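Local coordinates for protein LAR_0958 cell surface adhesin (Lactobacillus reuteri, PDB 4NG0) that probably helps the bacterium adhere to mucus, as one repeat of a surface-exposed adhesin with a ubiquitin-like beta-grasp fold, at residues 9-12 / 13-16; 66-69 / 70-74. All blocks are in the same frame, centred on the assembly; numbering follows the deposited sequence.

Contact 1 of 2, residues 9-12 / 13-16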
loop_
_atom_site.group_PDB
_atom_site.type_symbol
_atom_site.label_atom_id
_atom_site.label_comp_id
_atom_site.label_asym_id
_atom_site.label_seq_id
_atom_site.Cartn_x
_atom_site.Cartn_y
_atom_site.Cartn_z
ATOM N N ASP A 9 7.827 2.925 -3.264
ATOM C CA ASP A 9 8.928 1.990 -3.069
ATOM C C ASP A 9 9.306 1.472 -4.443
ATOM O O ASP A 9 8.604 1.710 -5.431
ATOM C CB ASP A 9 8.474 0.844 -2.162
ATOM C CG ASP A 9 9.624 0.049 -1.559
ATOM O OD1 ASP A 9 10.806 0.409 -1.738
ATOM O OD2 ASP A 9 9.318 -0.955 -0.877
ATOM N N SER A 10 10.440 0.789 -4.502
ATOM C CA SER A 10 10.910 0.229 -5.756
ATOM C C SER A 10 11.910 -0.887 -5.530
ATOM O O SER A 10 12.484 -1.031 -4.438
ATOM C CB SER A 10 11.531 1.309 -6.652
ATOM O OG SER A 10 12.726 1.819 -6.081
ATOM N N LYS A 11 12.096 -1.682 -6.576
ATOM C CA LYS A 11 13.179 -2.656 -6.632
ATOM C C LYS A 11 13.715 -2.699 -8.047
ATOM O O LYS A 11 13.075 -2.225 -8.994
ATOM C CB LYS A 11 12.693 -4.070 -6.268
ATOM C CG LYS A 11 11.768 -4.674 -7.323
ATOM C CD LYS A 11 11.173 -6.037 -6.943
ATOM C CE LYS A 11 12.106 -7.182 -7.295
ATOM N NZ LYS A 11 11.534 -8.515 -6.915
ATOM N N THR A 12 14.891 -3.296 -8.192
ATOM C CA THR A 12 15.403 -3.653 -9.508
ATOM C C THR A 12 14.879 -5.042 -9.888
ATOM O O THR A 12 14.860 -5.960 -9.064
ATOM C CB THR A 12 16.942 -3.647 -9.510
ATOM O OG1 THR A 12 17.401 -2.318 -9.219
ATOM C CG2 THR A 12 17.500 -4.074 -10.841
ATOM N N TYR A 13 14.439 -5.174 -11.136
ATOM C CA TYR A 13 14.003 -6.464 -11.674
ATOM C C TYR A 13 14.986 -7.581 -11.322
ATOM O O TYR A 13 16.200 -7.434 -11.511
ATOM C CB TYR A 13 13.903 -6.380 -13.200
ATOM C CG TYR A 13 13.637 -7.711 -13.862
ATOM C CD1 TYR A 13 12.350 -8.215 -13.929
ATOM C CD2 TYR A 13 14.675 -8.461 -14.405
ATOM C CE1 TYR A 13 12.096 -9.448 -14.535
ATOM C CE2 TYR A 13 14.435 -9.692 -15.009
ATOM C CZ TYR A 13 13.139 -10.170 -15.068
ATOM O OH TYR A 13 12.895 -11.393 -15.665
ATOM N N ASP A 14 14.459 -8.692 -10.816
ATOM C CA ASP A 14 15.274 -9.886 -10.554
ATOM C C ASP A 14 14.526 -11.172 -10.885
ATOM O O ASP A 14 14.938 -12.257 -10.478
ATOM C CB ASP A 14 15.752 -9.914 -9.092
ATOM C CG ASP A 14 14.615 -10.090 -8.096
ATOM O OD1 ASP A 14 13.443 -9.937 -8.472
ATOM O OD2 ASP A 14 14.903 -10.371 -6.907
ATOM N N GLY A 15 13.422 -11.055 -11.616
ATOM C CA GLY A 15 12.633 -12.235 -11.961
ATOM C C GLY A 15 11.768 -12.768 -10.840
ATOM O O GLY A 15 11.146 -13.818 -10.990
ATOM N N ASN A 16 11.721 -12.049 -9.720
ATOM C CA ASN A 16 10.935 -12.456 -8.559
ATOM C C ASN A 16 9.840 -11.429 -8.309
ATOM O O ASN A 16 10.015 -10.251 -8.624
ATOM C CB ASN A 16 11.850 -12.583 -7.340
ATOM C CG ASN A 16 12.906 -13.656 -7.528
ATOM O OD1 ASN A 16 12.623 -14.708 -8.113
ATOM N ND2 ASN A 16 14.127 -13.397 -7.070
HETATM O O HOH W 1 13.104 -10.193 -4.775
#
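Lys11 and Asp14 meet where the extended strand 3-12 gives way to a turn; the backbone turns at Gly15, with a positive phi of 77°, after which Asn16 O faces the same lysine. The ammonium NZ of Lys11 forms a salt bridge with Asp14 OD1, 2.8 Å away. Lys11 NZ also donates to the backbone oxygen Asn16 O at 2.9 Å, coming from above the carbonyl plane. The lysine chain leaves its backbone with CG between N and the carbonyl carbon (chi1 69°) and bends at chi3, which brings NZ over the turn. There it crosses the Asp14 side chain at about a right angle.

Asp14 OD1 accepts from two donors. Lys11 NZ reaches it on the syn side, somewhat out of the carboxylate plane. Asn16 N reaches Asp14 OD1 from the opposite face at 3.0 Å, and this bond makes an Asx turn. The other oxygen, Asp14 OD2, receives a weak bond from Asn16 ND2 at 3.1 Å. A water bridges the two charged groups: it donates to Asp14 OD2 and accepts from Lys11 NZ at 3.1 Å. Within the turn, Gly15 N lies 3.5 Å above the ring plane of Tyr13, over its centre.

Backbone bonds from Lys11 and Tyr13 to Asn92 hold the strand end against strand 83-92. The Asp14 carboxylate is gripped by Lys11 from the strand, by Asn16 from the turn and by one water. The nearby ammonium and amide N-H groups probably help keep it ionised in this surface position.

Contact 2 of 2, residues 66-69 / 70-74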
loop_
_atom_site.group_PDB
_atom_site.type_symbol
_atom_site.label_atom_id
_atom_site.label_comp_id
_atom_site.label_asym_id
_atom_site.label_seq_id
_atom_site.Cartn_x
_atom_site.Cartn_y
_atom_site.Cartn_z
ATOM N N THR A 66 -10.708 -5.284 3.195
ATOM C CA THR A 66 -10.112 -5.921 4.361
ATOM C C THR A 66 -9.297 -4.901 5.156
ATOM O O THR A 66 -9.381 -4.836 6.386
ATOM C CB THR A 66 -9.237 -7.118 3.948
ATOM O OG1 THR A 66 -10.048 -8.081 3.256
ATOM C CG2 THR A 66 -8.612 -7.772 5.157
ATOM N N GLY A 67 -8.527 -4.083 4.442
ATOM C CA GLY A 67 -7.703 -3.063 5.065
ATOM C C GLY A 67 -8.502 -1.957 5.715
ATOM O O GLY A 67 -8.135 -1.470 6.785
ATOM N N GLU A 68 -9.583 -1.543 5.066
ATOM C CA GLU A 68 -10.482 -0.569 5.670
ATOM C C GLU A 68 -11.026 -1.094 6.996
ATOM O O GLU A 68 -11.072 -0.368 7.990
ATOM C CB GLU A 68 -11.630 -0.227 4.720
ATOM C CG GLU A 68 -11.183 0.457 3.444
ATOM C CD GLU A 68 -12.331 0.709 2.489
ATOM O OE1 GLU A 68 -13.469 0.287 2.796
ATOM O OE2 GLU A 68 -12.092 1.333 1.431
ATOM N N ALA A 69 -11.439 -2.354 7.009
ATOM C CA ALA A 69 -11.994 -2.939 8.223
ATOM C C ALA A 69 -10.932 -3.033 9.315
ATOM O O ALA A 69 -11.216 -2.793 10.492
ATOM C CB ALA A 69 -12.588 -4.306 7.925
ATOM N N ALA A 70 -9.707 -3.368 8.934
ATOM C CA ALA A 70 -8.623 -3.485 9.900
ATOM C C ALA A 70 -8.296 -2.134 10.526
ATOM O O ALA A 70 -8.066 -2.032 11.731
ATOM C CB ALA A 70 -7.379 -4.086 9.245
ATOM N N LEU A 71 -8.269 -1.093 9.702
ATOM C CA LEU A 71 -7.979 0.244 10.202
ATOM C C LEU A 71 -9.094 0.699 11.130
ATOM O O LEU A 71 -8.847 1.278 12.192
ATOM C CB LEU A 71 -7.814 1.224 9.034
ATOM C CG LEU A 71 -7.322 2.628 9.392
ATOM C CD1 LEU A 71 -5.912 2.559 9.939
ATOM C CD2 LEU A 71 -7.388 3.515 8.163
ATOM N N ARG A 72 -10.331 0.428 10.747
ATOM C CA ARG A 72 -11.446 0.832 11.600
ATOM C C ARG A 72 -11.403 0.120 12.955
ATOM O O ARG A 72 -11.608 0.742 14.008
ATOM C CB ARG A 72 -12.769 0.603 10.871
ATOM C CG ARG A 72 -12.941 1.555 9.694
ATOM C CD ARG A 72 -14.323 1.462 9.072
ATOM N NE ARG A 72 -14.546 2.552 8.127
ATOM C CZ ARG A 72 -14.454 2.434 6.806
ATOM N NH1 ARG A 72 -14.154 1.260 6.263
ATOM N NH2 ARG A 72 -14.672 3.485 6.028
ATOM N N LYS A 73 -11.099 -1.174 12.933
ATOM C CA LYS A 73 -11.007 -1.973 14.152
ATOM C C LYS A 73 -9.917 -1.453 15.096
ATOM O O LYS A 73 -10.060 -1.490 16.323
ATOM C CB LYS A 73 -10.752 -3.439 13.789
ATOM C CG LYS A 73 -10.716 -4.397 14.965
ATOM C CD LYS A 73 -10.640 -5.833 14.469
ATOM C CE LYS A 73 -10.607 -6.829 15.618
ATOM N NZ LYS A 73 -9.348 -6.724 16.403
ATOM N N ALA A 74 -8.835 -0.944 14.518
ATOM C CA ALA A 74 -7.705 -0.455 15.303
ATOM C C ALA A 74 -7.959 0.937 15.882
ATOM O O ALA A 74 -7.154 1.444 16.673
ATOM C CB ALA A 74 -6.437 -0.443 14.449
#
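Helix 65-73, the single helix of this beta-grasp domain, carries Glu68 and Arg72 one turn apart on the same side. Their side chains run alongside each other and point the same way. Arg72 NH1 approaches Glu68 CB to 3.3 Å, so the aliphatic root of the glutamate is touched more closely than its charged end. The salt bridge from Glu68 OE1 to Arg72 NH1 is long, at 3.7 Å. OE1 lies in the guanidinium plane, at its edge, while the carboxylate itself is turned nearly perpendicular, 88° away. The arginine is extended from CG to NE with CG beside its own backbone N (chi1 -69°), and Arg72 CG lies 3.2 Å from Glu68 O.

Regular backbone bonds accompany the pair. Arg72 N donates to Glu68 O at 3.0 Å, and Leu71 N to Gly67 O at 2.9 Å. Ala70 N and Lys73 N make the same kind of bond to Thr66 O and Ala69 O.

The stronger polar partner of Arg72 lies beyond the helix: its NH2 donates to Leu80 O, in the loop leading to strand 83-92. Leu71, buried, also packs on Leu80. At the start of the helix Asn64 OD1 bonds to Gly67 N, just after strand 57-63. Ala70 touches Leu38 in the loop before strand 43-45, so the helix touches two loops of the domain.

From the N terminus, the chain runs along strand 3-12 and reaches contact 1 as that strand ends and the loop toward strand 26-28 begins. It then passes through strands 26-28, 43-45 and 57-63 before entering helix 65-73, where contact 2 lies. Strand 83-92 follows and pairs in parallel with strand 3-12. Each contact is local and closes no long loop. The two stand in series, neither nested nor crossed. Their centres are about 29 Å apart, on opposite sides of the chain's centre. Contact 1 lies at the end of strand 3-12, whereas contact 2 belongs to the helix joining strand 57-63 to the loop before strand 83-92.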